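Local coordinates for protein enoyl-CoA hydratase (Mycolicibacterium smegmatis, PDB 7MCM) that probably catalyses the reversible hydration of enoyl-CoA thioesters to (3S)-3-hydroxyacyl-CoA in fatty acid metabolism, at residues I21-A26 against S33-A38; L8-A13 against D40-A45; R100-C105 against C122-M127; V16-I21 against A200-A205; I56-G61 against E196-A201. All coordinates share one frame; numbering follows the deposited sequence.

Interaction 1: I21-A26 against S33-A38; sequences IDVPDA and SDFIDA
Phe35, near the start of helix 33-48, brings its ring up to Ile21 and Val23, where the chain leaves strand 16-21. The contact belongs to a beta-alpha-beta crossover of the crotonase fold: strand 16-21 and strand 54-59 run parallel in the sheet, and helix 33-48 makes the connection between them. Of the 119 Å² buried between the segments, Phe35 accounts for 62 Å², Ile21 for 35 Å² and Val23 for 21 Å². The phenyl group is carried toward the loop because its CG stands anti to the backbone N (chi1 178°). Two branches of Ile21 meet a single ring atom: CG1 and CG2 each lie 3.8 Å from Phe35 CE2, and CG1 also approaches CZ. Their approach to the ring is oblique. Behind this apolar patch the backbone is well fixed, since Ile21 is hydrogen-bonded to Thr58, in the neighbouring strand 54-59, and to Ala60 just after it, while the N of Val23 bonds to the side chain of Asn28. The other ring partner is more distant and touches nearer the root of the phenyl group, with Val23 CG2 4.4 Å from Phe35 CD2.

Interaction 2: L8-A13 against D40-A45; sequences LRIDRA and DAAVDA
Leu8 and Ile10 reach from strand 8-13 to one methyl group, the CB of Ala42 on helix 33-48. Being two residues apart, they project from the same face of the strand, and they arrive at the methyl from different directions. Leu8 brings CD2 to 3.8 Å from Ala42 CB, whereas Ile10 brings CD1 to 3.7 Å from it. Seen from Ala42 CB, the two approaches diverge by about 82°, and the two incoming methyls, Leu8 CD2 and Ile10 CD1, remain 4.9 Å apart, so each has its own side of the alanine. The reach of Ile10 comes from an extended outer arm (chi2 175°), which sends CD1 far from the backbone. This is helix-on-sheet packing at the margin of the crotonase-fold sheet: strand 8-13 is its outermost strand within the chain, paired antiparallel with strand 16-21, whose Trp19 also touches Ala42. Leu8 is buried under the helix, while Ile10 lies in a more exposed place. On the alternate residues, Arg9 and Asp11 form a long salt bridge, NH1 to OD2 at 4.0 Å.

Interaction 3: R100-C105 against C122-M127; sequences RALQRC and CDLAVM
Leu102 carries one side of this helix-helix contact almost alone, with a single methyl, CD1, doing the touching. That atom sits 3.6 Å from Met127 CB and 4.0 Å from Leu124 CD1, wedged between two residues that are three positions apart on helix 120-127. Leu102 accounts for 68 of the 117 Å² buried, and all three residues are buried in the protein. The side chains of Leu102 and Met127 cross at about a right angle; of the methionine side chain it is CB that is met, and CD1 of Leu102 is also 3.9 Å from Met127 O. The extended thioether end leads away from the contact, and the side chain also packs on Pro99 and Phe157. Unlike this dry part, the side toward Gln103 is loose and wet. There a water donates a hydrogen bond to Met127 O at 2.9 Å and a second, weak one to Gln103 OE1 at 3.4 Å, linking the segments without direct polar contact between them. Beyond it lies another copy of the protein: Arg100 makes a salt bridge to Asp232 of the second subunit, and Gln103 packs on that subunit's Leu231. Helix 120-127 follows the short strand 116-118, an arrangement of the crotonase fold in which, among relatives, the start of the equivalent helix contributes a backbone amide to the oxyanion hole; the contact described here lies toward the other end of the helix.

Interaction 4: V16-I21 against A200-A205; sequences VQTWTI and AAHRLA
Strand 16-21 and helix 200-205 run roughly antiparallel, at 144° between their N-to-C directions, with axes 10.1 Å apart at closest approach; Val16 and Ala205 are nearest, CA to CA 6.9 Å. Two side-chain pairs fill the gap. In the first, Val16 straddles the methyl of Ala205: its CG1 is 3.9 Å from Ala205 CB, and CG2 stands almost as close to the same atom. This is the buried end of the contact, and it is mainly apolar. The second pair is Thr18 with His202. The imidazole is brought over by a first torsion that sets CG anti to the carbonyl carbon (chi1 -80°), so the end of the side chain comes nearer the strand than its root. The two side chains cross at about a right angle, and Thr18 OG1 lies 3.8 Å from His202 CE1, obliquely to the ring. Their polar link is indirect: a water in the ring plane is hydrogen-bonded to His202 NE2 at 2.7 Å and to Thr18 OG1 at 3.0 Å. On the other face of the strand, Trp19 NE1 donates to Gln17 OE1 in a nearly straight bond (171°) that lies close to the indole plane but is tilted from the carbonyl plane. This ties down the indole, which packs on Ala42 and Val43 of helix 33-48. The two faces of this strand are thus used differently: one polar bond is made directly within the strand, whereas the approach to helix 197-209 combines dry methyl packing with a water bridge that satisfies His202 NE2 and Thr18 OG1 together.

Interaction 5: I56-G61 against E196-A201; sequences ILTGAG and ELLPAA
Thr58 OG1 is held by the backbone O of Ala112, with a weak additional hydrogen bond to Asn114 OD1, while the methyl of the same residue faces Leu198. A first torsion of -163°, with OG1 anti to the backbone N, directs the hydroxyl to the neighbouring strand, and CG2 then lies 4.2 Å from Leu198 CD2. That leucine methyl also stands 4.5 Å from Ile56 CG2, so Leu198 spans both inward-facing residues of the strand, at van der Waals range or slightly beyond. The firmer part of the contact is at Ile56, which has 57 of the 183 Å² buried here. Both of its branches are used: CG2 is 4.0 Å from Ala201 CB, and CD1 is 3.9 Å from that methyl. The same CD1 goes past the methyl to the helix backbone, 3.6 Å from Ala201 O. Having only a methyl, Ala201 lets the isoleucine come this near the main chain, and the two CA atoms are 6.9 Å apart. Strand 56-59 and helix 197-201 are close to antiparallel, at 169°, their axes 10.2 Å apart. The helix thus lies along the sheet of the crotonase fold: Ile56 is flanked by Val16 of strand 16-21 and Ala112 of strand 109-113, and Ala201 also touches Ala112, while Leu197 extends the packing to Ile132 and Ala134 of strand 130-134.

Overall arrangement
Interactions 1 and 2 hold helix 33-48 near its start and at its middle, to the loop after strand 16-21 and to strand 8-13, whereas interactions 4 and 5 set helix 197-209 against neighbouring strands of the same sheet; their centres are only about 6 Å apart. Trp19 and Val16, on alternate faces of strand 16-21, show that the two helices cover different faces. Interaction 3, whose centre is about 5 Å from the chain's centre, joins helix to helix; its touching residues are all buried, whereas interactions 2 and 5 each include an exposed side chain, Ile10 and Leu198, and interaction 4 is only partly buried. Salt bridges from Asp40 and Asp44 to Arg104 tie interaction 3 to interaction 2. Water bridges occur in 3 and 4.

Interaction 1: I21-A26 against S33-A38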
# COMPACT_ATOMS: atom_id res chain seq x y z
N ILE B 21 -4.60 35.21 -2.44
CA ILE B 21 -5.82 35.05 -1.66
C ILE B 21 -6.28 36.42 -1.21
O ILE B 21 -5.50 37.19 -0.63
CB ILE B 21 -5.56 34.14 -0.45
CG1 ILE B 21 -4.99 32.79 -0.90
CG2 ILE B 21 -6.85 34.00 0.40
CD1 ILE B 21 -4.38 31.98 0.24
N ASP B 22 -7.55 36.76 -1.48
CA ASP B 22 -8.03 38.12 -1.17
C ASP B 22 -9.45 38.03 -0.59
O ASP B 22 -10.45 38.28 -1.27
CB ASP B 22 -7.95 39.02 -2.41
CG ASP B 22 -7.98 40.52 -2.07
OD1 ASP B 22 -8.16 40.86 -0.88
OD2 ASP B 22 -7.82 41.35 -2.99
N VAL B 23 -9.55 37.68 0.69
CA VAL B 23 -10.82 37.65 1.40
C VAL B 23 -10.70 38.61 2.58
O VAL B 23 -10.49 38.16 3.72
CB VAL B 23 -11.19 36.22 1.84
CG1 VAL B 23 -12.60 36.16 2.41
CG2 VAL B 23 -11.07 35.26 0.66
N PRO B 24 -10.78 39.92 2.35
CA PRO B 24 -10.41 40.88 3.39
C PRO B 24 -11.38 40.94 4.56
O PRO B 24 -10.99 41.42 5.62
CB PRO B 24 -10.38 42.22 2.64
CG PRO B 24 -11.35 42.04 1.53
CD PRO B 24 -11.20 40.59 1.10
N ASP B 25 -12.64 40.54 4.39
CA ASP B 25 -13.58 40.56 5.50
C ASP B 25 -13.46 39.33 6.40
O ASP B 25 -14.19 39.25 7.39
CB ASP B 25 -15.01 40.74 4.97
CG ASP B 25 -15.40 39.68 3.95
OD1 ASP B 25 -14.52 39.15 3.25
OD2 ASP B 25 -16.62 39.40 3.82
N ALA B 26 -12.56 38.40 6.09
CA ALA B 26 -12.35 37.20 6.89
C ALA B 26 -10.88 36.80 6.94
O ALA B 26 -10.56 35.61 7.07
CB ALA B 26 -13.21 36.04 6.37
N SER B 33 -17.25 29.21 0.18
CA SER B 33 -17.52 28.54 -1.09
C SER B 33 -17.07 29.36 -2.29
O SER B 33 -16.70 28.79 -3.33
CB SER B 33 -19.00 28.21 -1.21
OG SER B 33 -19.74 29.40 -1.28
N ASP B 34 -17.10 30.70 -2.19
CA ASP B 34 -16.58 31.52 -3.29
C ASP B 34 -15.10 31.26 -3.52
O ASP B 34 -14.66 31.08 -4.66
CB ASP B 34 -16.82 33.00 -3.02
CG ASP B 34 -18.24 33.40 -3.26
OD1 ASP B 34 -18.93 32.70 -4.04
OD2 ASP B 34 -18.67 34.42 -2.68
N PHE B 35 -14.30 31.26 -2.45
CA PHE B 35 -12.88 31.00 -2.62
C PHE B 35 -12.64 29.61 -3.19
O PHE B 35 -11.81 29.42 -4.09
CB PHE B 35 -12.11 31.16 -1.31
CG PHE B 35 -10.66 30.85 -1.46
CD1 PHE B 35 -10.19 29.55 -1.31
CD2 PHE B 35 -9.76 31.84 -1.83
CE1 PHE B 35 -8.85 29.27 -1.51
CE2 PHE B 35 -8.42 31.56 -2.01
CZ PHE B 35 -7.97 30.27 -1.85
N ILE B 36 -13.32 28.60 -2.63
CA ILE B 36 -13.10 27.23 -3.07
C ILE B 36 -13.39 27.10 -4.56
O ILE B 36 -12.59 26.51 -5.30
CB ILE B 36 -13.95 26.26 -2.22
CG1 ILE B 36 -13.52 26.34 -0.75
CG2 ILE B 36 -13.81 24.84 -2.74
CD1 ILE B 36 -14.41 25.58 0.24
N ASP B 37 -14.49 27.69 -5.02
CA ASP B 37 -14.83 27.67 -6.44
C ASP B 37 -13.73 28.32 -7.29
O ASP B 37 -13.38 27.81 -8.36
CB ASP B 37 -16.16 28.39 -6.68
CG ASP B 37 -17.35 27.61 -6.15
OD1 ASP B 37 -17.22 26.39 -5.92
OD2 ASP B 37 -18.42 28.23 -5.96
N ALA B 38 -13.20 29.46 -6.83
CA ALA B 38 -12.14 30.15 -7.58
C ALA B 38 -10.85 29.33 -7.60
O ALA B 38 -10.12 29.33 -8.60
CB ALA B 38 -11.88 31.52 -6.96

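Interaction 2: L8-A13 against D40-A45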
# COMPACT_ATOMS: atom_id res chain seq x y z
N LEU B 8 -9.59 35.35 -5.27
CA LEU B 8 -8.27 34.85 -5.67
C LEU B 8 -7.84 35.64 -6.90
O LEU B 8 -8.32 35.38 -8.01
CB LEU B 8 -8.33 33.35 -5.96
CG LEU B 8 -7.03 32.60 -6.17
CD1 LEU B 8 -6.17 32.67 -4.91
CD2 LEU B 8 -7.28 31.15 -6.59
N ARG B 9 -6.95 36.62 -6.71
CA ARG B 9 -6.46 37.43 -7.82
C ARG B 9 -5.39 36.65 -8.58
O ARG B 9 -4.47 36.09 -7.98
CB ARG B 9 -5.86 38.75 -7.33
CG ARG B 9 -6.79 39.60 -6.49
CD ARG B 9 -6.35 41.06 -6.45
NE ARG B 9 -5.46 41.33 -5.32
CZ ARG B 9 -4.14 41.42 -5.41
NH1 ARG B 9 -3.52 41.25 -6.56
NH2 ARG B 9 -3.43 41.68 -4.31
N ILE B 10 -5.49 36.63 -9.91
CA ILE B 10 -4.57 35.86 -10.73
C ILE B 10 -3.80 36.81 -11.63
O ILE B 10 -4.39 37.54 -12.43
CB ILE B 10 -5.30 34.77 -11.54
CG1 ILE B 10 -5.93 33.77 -10.57
CG2 ILE B 10 -4.32 34.04 -12.44
CD1 ILE B 10 -6.78 32.72 -11.22
N ASP B 11 -2.48 36.85 -11.43
CA ASP B 11 -1.54 37.66 -12.20
C ASP B 11 -0.63 36.73 -12.99
O ASP B 11 -0.25 35.68 -12.49
CB ASP B 11 -0.66 38.52 -11.29
CG ASP B 11 -1.46 39.51 -10.46
OD1 ASP B 11 -2.46 40.05 -10.98
OD2 ASP B 11 -1.09 39.73 -9.29
N ARG B 12 -0.30 37.10 -14.22
CA ARG B 12 0.67 36.32 -14.99
C ARG B 12 1.89 37.16 -15.35
O ARG B 12 1.76 38.30 -15.78
CB ARG B 12 0.07 35.75 -16.26
CG ARG B 12 1.04 34.79 -16.97
CD ARG B 12 0.40 34.21 -18.18
NE ARG B 12 -0.89 33.65 -17.79
CZ ARG B 12 -1.81 33.21 -18.64
NH1 ARG B 12 -1.60 33.23 -19.95
NH2 ARG B 12 -2.95 32.73 -18.16
N ALA B 13 3.07 36.55 -15.21
CA ALA B 13 4.34 37.15 -15.63
C ALA B 13 5.12 36.06 -16.37
O ALA B 13 5.84 35.27 -15.75
CB ALA B 13 5.13 37.69 -14.44
N ASP B 40 -10.63 25.98 -7.41
CA ASP B 40 -10.91 24.97 -8.42
C ASP B 40 -10.66 25.51 -9.83
O ASP B 40 -9.94 24.91 -10.62
CB ASP B 40 -12.35 24.47 -8.31
CG ASP B 40 -12.48 23.25 -7.43
OD1 ASP B 40 -11.51 22.47 -7.30
OD2 ASP B 40 -13.58 23.05 -6.87
N ALA B 41 -11.26 26.67 -10.14
CA ALA B 41 -11.14 27.22 -11.49
C ALA B 41 -9.69 27.56 -11.83
O ALA B 41 -9.24 27.31 -12.95
CB ALA B 41 -12.03 28.46 -11.63
N ALA B 42 -8.95 28.13 -10.88
CA ALA B 42 -7.56 28.52 -11.13
C ALA B 42 -6.70 27.30 -11.44
O ALA B 42 -5.86 27.34 -12.35
CB ALA B 42 -7.00 29.29 -9.94
N VAL B 43 -6.88 26.22 -10.68
CA VAL B 43 -6.13 24.99 -10.96
C VAL B 43 -6.47 24.47 -12.35
O VAL B 43 -5.58 24.12 -13.13
CB VAL B 43 -6.41 23.93 -9.87
CG1 VAL B 43 -5.88 22.55 -10.31
CG2 VAL B 43 -5.72 24.34 -8.58
N ASP B 44 -7.76 24.39 -12.67
CA ASP B 44 -8.14 23.87 -13.98
C ASP B 44 -7.62 24.75 -15.11
O ASP B 44 -7.25 24.25 -16.17
CB ASP B 44 -9.66 23.71 -14.06
CG ASP B 44 -10.16 22.56 -13.21
OD1 ASP B 44 -9.31 21.76 -12.75
OD2 ASP B 44 -11.38 22.44 -13.00
N ALA B 45 -7.61 26.07 -14.91
CA ALA B 45 -7.12 26.97 -15.95
C ALA B 45 -5.61 26.87 -16.10
O ALA B 45 -5.09 26.96 -17.22
CB ALA B 45 -7.54 28.41 -15.66

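Interaction 3: R100-C105 against C122-M127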
# COMPACT_ATOMS: atom_id res chain seq x y z
N ARG B 100 -7.90 18.43 -2.84
CA ARG B 100 -8.07 17.63 -4.04
C ARG B 100 -7.71 18.44 -5.28
O ARG B 100 -7.19 17.88 -6.25
CB ARG B 100 -9.51 17.12 -4.14
CG ARG B 100 -9.87 16.15 -3.02
CD ARG B 100 -11.17 15.42 -3.30
NE ARG B 100 -11.56 14.57 -2.18
CZ ARG B 100 -11.06 13.37 -1.95
NH1 ARG B 100 -10.14 12.83 -2.75
NH2 ARG B 100 -11.47 12.69 -0.88
N ALA B 101 -7.96 19.76 -5.26
CA ALA B 101 -7.55 20.60 -6.38
C ALA B 101 -6.03 20.62 -6.53
O ALA B 101 -5.49 20.46 -7.64
CB ALA B 101 -8.11 22.01 -6.21
N LEU B 102 -5.31 20.79 -5.41
CA LEU B 102 -3.86 20.80 -5.48
C LEU B 102 -3.32 19.46 -5.93
O LEU B 102 -2.28 19.39 -6.60
CB LEU B 102 -3.28 21.19 -4.12
CG LEU B 102 -3.05 22.69 -3.97
CD1 LEU B 102 -2.49 22.97 -2.60
CD2 LEU B 102 -2.13 23.21 -5.07
N GLN B 103 -4.04 18.38 -5.61
CA GLN B 103 -3.65 17.04 -6.04
C GLN B 103 -3.73 16.89 -7.55
O GLN B 103 -2.98 16.09 -8.12
CB GLN B 103 -4.54 15.98 -5.39
CG GLN B 103 -4.15 15.57 -3.98
CD GLN B 103 -2.75 14.98 -3.92
OE1 GLN B 103 -1.81 15.61 -3.42
NE2 GLN B 103 -2.61 13.75 -4.42
N ARG B 104 -4.66 17.58 -8.20
CA ARG B 104 -4.75 17.49 -9.65
C ARG B 104 -4.03 18.65 -10.34
O ARG B 104 -4.00 18.68 -11.58
CB ARG B 104 -6.21 17.40 -10.09
CG ARG B 104 -6.97 18.69 -10.01
CD ARG B 104 -8.37 18.60 -10.64
NE ARG B 104 -9.06 19.89 -10.55
CZ ARG B 104 -9.78 20.27 -9.50
NH1 ARG B 104 -9.97 19.47 -8.46
NH2 ARG B 104 -10.32 21.49 -9.49
N CYS B 105 -3.43 19.57 -9.59
CA CYS B 105 -2.66 20.66 -10.19
C CYS B 105 -1.35 20.14 -10.75
O CYS B 105 -0.49 19.65 -10.01
CB CYS B 105 -2.39 21.75 -9.16
SG CYS B 105 -1.62 23.23 -9.89
N CYS B 122 -2.78 27.15 7.40
CA CYS B 122 -1.55 26.40 7.65
C CYS B 122 -1.48 25.18 6.74
O CYS B 122 -0.47 24.94 6.07
CB CYS B 122 -1.48 26.00 9.13
SG CYS B 122 0.01 25.02 9.56
N ASP B 123 -2.58 24.42 6.66
CA ASP B 123 -2.59 23.20 5.87
C ASP B 123 -2.42 23.49 4.38
O ASP B 123 -1.74 22.74 3.67
CB ASP B 123 -3.89 22.44 6.11
CG ASP B 123 -4.04 22.00 7.56
OD1 ASP B 123 -3.09 22.20 8.31
OD2 ASP B 123 -5.10 21.49 7.94
N LEU B 124 -3.03 24.57 3.89
CA LEU B 124 -2.86 24.96 2.49
C LEU B 124 -1.38 25.18 2.16
O LEU B 124 -0.88 24.66 1.16
CB LEU B 124 -3.67 26.22 2.20
CG LEU B 124 -3.51 26.84 0.80
CD1 LEU B 124 -3.94 25.89 -0.28
CD2 LEU B 124 -4.27 28.15 0.71
N ALA B 125 -0.66 25.95 2.99
CA ALA B 125 0.76 26.17 2.73
C ALA B 125 1.51 24.85 2.68
O ALA B 125 2.34 24.62 1.79
CB ALA B 125 1.36 27.08 3.79
N VAL B 126 1.19 23.95 3.61
CA VAL B 126 1.85 22.66 3.70
C VAL B 126 1.51 21.75 2.52
O VAL B 126 2.28 20.85 2.19
CB VAL B 126 1.45 22.06 5.07
CG1 VAL B 126 2.01 20.73 5.23
CG2 VAL B 126 1.94 22.97 6.19
N MET B 127 0.37 21.97 1.88
CA MET B 127 0.01 21.19 0.69
C MET B 127 0.73 21.64 -0.57
O MET B 127 0.68 20.94 -1.58
CB MET B 127 -1.50 21.29 0.44
CG MET B 127 -2.37 20.61 1.45
SD MET B 127 -4.08 21.16 1.21
CE MET B 127 -4.76 20.59 2.77
O HOH W 1 -0.57 18.72 -2.91

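Interaction 4: V16-I21 against A200-A205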
# COMPACT_ATOMS: atom_id res chain seq x y z
N VAL B 16 4.96 32.28 -15.17
CA VAL B 16 4.69 32.24 -13.74
C VAL B 16 3.38 32.98 -13.48
O VAL B 16 3.24 34.15 -13.85
CB VAL B 16 5.83 32.88 -12.94
CG1 VAL B 16 5.54 32.82 -11.44
CG2 VAL B 16 7.15 32.19 -13.27
N GLN B 17 2.44 32.30 -12.82
CA GLN B 17 1.22 32.93 -12.35
C GLN B 17 1.32 33.14 -10.85
O GLN B 17 1.84 32.29 -10.13
CB GLN B 17 -0.02 32.07 -12.64
CG GLN B 17 -0.62 32.23 -14.00
CD GLN B 17 -1.93 31.49 -14.13
OE1 GLN B 17 -2.32 30.73 -13.25
NE2 GLN B 17 -2.61 31.68 -15.26
N THR B 18 0.81 34.28 -10.39
CA THR B 18 0.67 34.50 -8.96
C THR B 18 -0.81 34.48 -8.61
O THR B 18 -1.62 35.16 -9.26
CB THR B 18 1.32 35.82 -8.54
OG1 THR B 18 2.69 35.80 -8.94
CG2 THR B 18 1.26 35.98 -7.03
N TRP B 19 -1.15 33.68 -7.61
CA TRP B 19 -2.50 33.62 -7.05
C TRP B 19 -2.45 34.28 -5.69
O TRP B 19 -1.71 33.83 -4.81
CB TRP B 19 -2.98 32.18 -6.91
CG TRP B 19 -2.99 31.38 -8.18
CD1 TRP B 19 -2.73 31.82 -9.45
CD2 TRP B 19 -3.30 29.98 -8.30
NE1 TRP B 19 -2.86 30.79 -10.35
CE2 TRP B 19 -3.21 29.65 -9.67
CE3 TRP B 19 -3.65 28.99 -7.38
CZ2 TRP B 19 -3.46 28.36 -10.13
CZ3 TRP B 19 -3.89 27.71 -7.84
CH2 TRP B 19 -3.78 27.40 -9.21
N THR B 20 -3.22 35.36 -5.51
CA THR B 20 -3.24 36.09 -4.25
C THR B 20 -4.60 35.88 -3.60
O THR B 20 -5.63 36.33 -4.14
CB THR B 20 -2.96 37.58 -4.46
OG1 THR B 20 -1.74 37.74 -5.19
CG2 THR B 20 -2.81 38.26 -3.13
N ILE B 21 -4.60 35.21 -2.44
CA ILE B 21 -5.82 35.05 -1.66
C ILE B 21 -6.28 36.42 -1.21
O ILE B 21 -5.50 37.19 -0.63
CB ILE B 21 -5.56 34.14 -0.45
CG1 ILE B 21 -4.99 32.79 -0.90
CG2 ILE B 21 -6.85 34.00 0.40
CD1 ILE B 21 -4.38 31.98 0.24
N ALA B 200 11.91 37.01 -3.76
CA ALA B 200 12.51 35.69 -3.61
C ALA B 200 11.64 34.61 -4.22
O ALA B 200 12.15 33.65 -4.81
CB ALA B 200 12.77 35.39 -2.14
N ALA B 201 10.32 34.73 -4.08
CA ALA B 201 9.43 33.74 -4.66
C ALA B 201 9.56 33.73 -6.17
O ALA B 201 9.56 32.65 -6.80
CB ALA B 201 7.98 34.02 -4.25
N HIS B 202 9.70 34.90 -6.78
CA HIS B 202 9.88 34.96 -8.23
C HIS B 202 11.24 34.43 -8.66
O HIS B 202 11.35 33.81 -9.72
CB HIS B 202 9.67 36.39 -8.73
CG HIS B 202 8.22 36.75 -8.87
ND1 HIS B 202 7.46 36.35 -9.94
CD2 HIS B 202 7.40 37.45 -8.06
CE1 HIS B 202 6.23 36.80 -9.80
NE2 HIS B 202 6.16 37.47 -8.66
N ARG B 203 12.30 34.70 -7.89
CA ARG B 203 13.59 34.10 -8.24
C ARG B 203 13.50 32.58 -8.22
O ARG B 203 13.94 31.91 -9.16
CB ARG B 203 14.69 34.58 -7.29
CG ARG B 203 15.17 35.98 -7.56
CD ARG B 203 16.42 36.29 -6.74
NE ARG B 203 16.15 36.22 -5.30
CZ ARG B 203 15.82 37.26 -4.55
NH1 ARG B 203 15.69 38.47 -5.06
NH2 ARG B 203 15.64 37.08 -3.24
N LEU B 204 12.89 32.02 -7.17
CA LEU B 204 12.72 30.57 -7.09
C LEU B 204 11.85 30.05 -8.23
O LEU B 204 12.17 29.02 -8.84
CB LEU B 204 12.12 30.20 -5.73
CG LEU B 204 11.89 28.71 -5.45
CD1 LEU B 204 13.18 27.92 -5.58
CD2 LEU B 204 11.25 28.52 -4.05
N ALA B 205 10.73 30.72 -8.51
CA ALA B 205 9.87 30.33 -9.63
C ALA B 205 10.62 30.34 -10.96
O ALA B 205 10.42 29.45 -11.80
CB ALA B 205 8.65 31.27 -9.69
O HOH W 2 3.72 38.43 -7.91

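Interaction 5: I56-G61 against E196-A201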
# COMPACT_ATOMS: atom_id res chain seq x y z
N ILE B 56 2.87 30.83 -7.92
CA ILE B 56 3.20 31.37 -6.61
C ILE B 56 1.89 31.67 -5.88
O ILE B 56 1.08 32.47 -6.36
CB ILE B 56 4.05 32.65 -6.71
CG1 ILE B 56 5.42 32.37 -7.34
CG2 ILE B 56 4.16 33.30 -5.33
CD1 ILE B 56 6.20 33.65 -7.69
N LEU B 57 1.69 31.07 -4.72
CA LEU B 57 0.48 31.27 -3.93
C LEU B 57 0.81 32.12 -2.71
O LEU B 57 1.71 31.78 -1.94
CB LEU B 57 -0.12 29.93 -3.50
CG LEU B 57 -1.35 29.99 -2.58
CD1 LEU B 57 -2.55 30.65 -3.29
CD2 LEU B 57 -1.69 28.58 -2.10
N THR B 58 0.08 33.21 -2.52
CA THR B 58 0.39 34.14 -1.44
C THR B 58 -0.91 34.82 -1.01
O THR B 58 -1.97 34.63 -1.62
CB THR B 58 1.46 35.14 -1.89
OG1 THR B 58 2.05 35.78 -0.76
CG2 THR B 58 0.88 36.18 -2.83
N GLY B 59 -0.84 35.61 0.06
CA GLY B 59 -2.02 36.29 0.60
C GLY B 59 -1.91 37.80 0.49
O GLY B 59 -0.81 38.35 0.63
N ALA B 60 -3.04 38.46 0.24
CA ALA B 60 -3.08 39.91 0.24
C ALA B 60 -3.05 40.45 1.67
O ALA B 60 -3.72 39.93 2.56
CB ALA B 60 -4.34 40.43 -0.47
N GLY B 61 -2.27 41.51 1.88
CA GLY B 61 -2.28 42.17 3.17
C GLY B 61 -1.41 41.47 4.20
O GLY B 61 -0.37 40.88 3.88
N GLU B 196 11.31 41.37 0.84
CA GLU B 196 12.05 40.47 -0.05
C GLU B 196 11.31 39.18 -0.36
O GLU B 196 11.82 38.37 -1.14
CB GLU B 196 13.42 40.13 0.55
CG GLU B 196 14.46 41.20 0.37
CD GLU B 196 14.68 41.55 -1.09
OE1 GLU B 196 14.95 40.63 -1.90
OE2 GLU B 196 14.59 42.75 -1.43
N LEU B 197 10.13 38.95 0.22
CA LEU B 197 9.47 37.65 0.07
C LEU B 197 9.07 37.39 -1.38
O LEU B 197 9.43 36.36 -1.96
CB LEU B 197 8.24 37.59 0.98
CG LEU B 197 7.39 36.35 0.72
CD1 LEU B 197 8.14 35.06 1.08
CD2 LEU B 197 6.08 36.45 1.48
N LEU B 198 8.29 38.30 -1.98
CA LEU B 198 7.82 38.08 -3.34
C LEU B 198 8.97 38.13 -4.35
O LEU B 198 8.98 37.29 -5.26
CB LEU B 198 6.72 39.09 -3.70
CG LEU B 198 5.36 38.73 -3.10
CD1 LEU B 198 4.35 39.83 -3.37
CD2 LEU B 198 4.86 37.41 -3.65
N PRO B 199 9.93 39.06 -4.27
CA PRO B 199 11.14 38.92 -5.10
C PRO B 199 11.82 37.57 -4.97
O PRO B 199 12.27 37.01 -5.98
CB PRO B 199 12.03 40.06 -4.59
CG PRO B 199 11.08 41.11 -4.21
CD PRO B 199 9.89 40.39 -3.61
N ALA B 200 11.91 37.01 -3.76
CA ALA B 200 12.51 35.69 -3.61
C ALA B 200 11.64 34.61 -4.22
O ALA B 200 12.15 33.65 -4.81
CB ALA B 200 12.77 35.39 -2.14
N ALA B 201 10.32 34.73 -4.08
CA ALA B 201 9.43 33.74 -4.66
C ALA B 201 9.56 33.73 -6.17
O ALA B 201 9.56 32.65 -6.80
CB ALA B 201 7.98 34.02 -4.25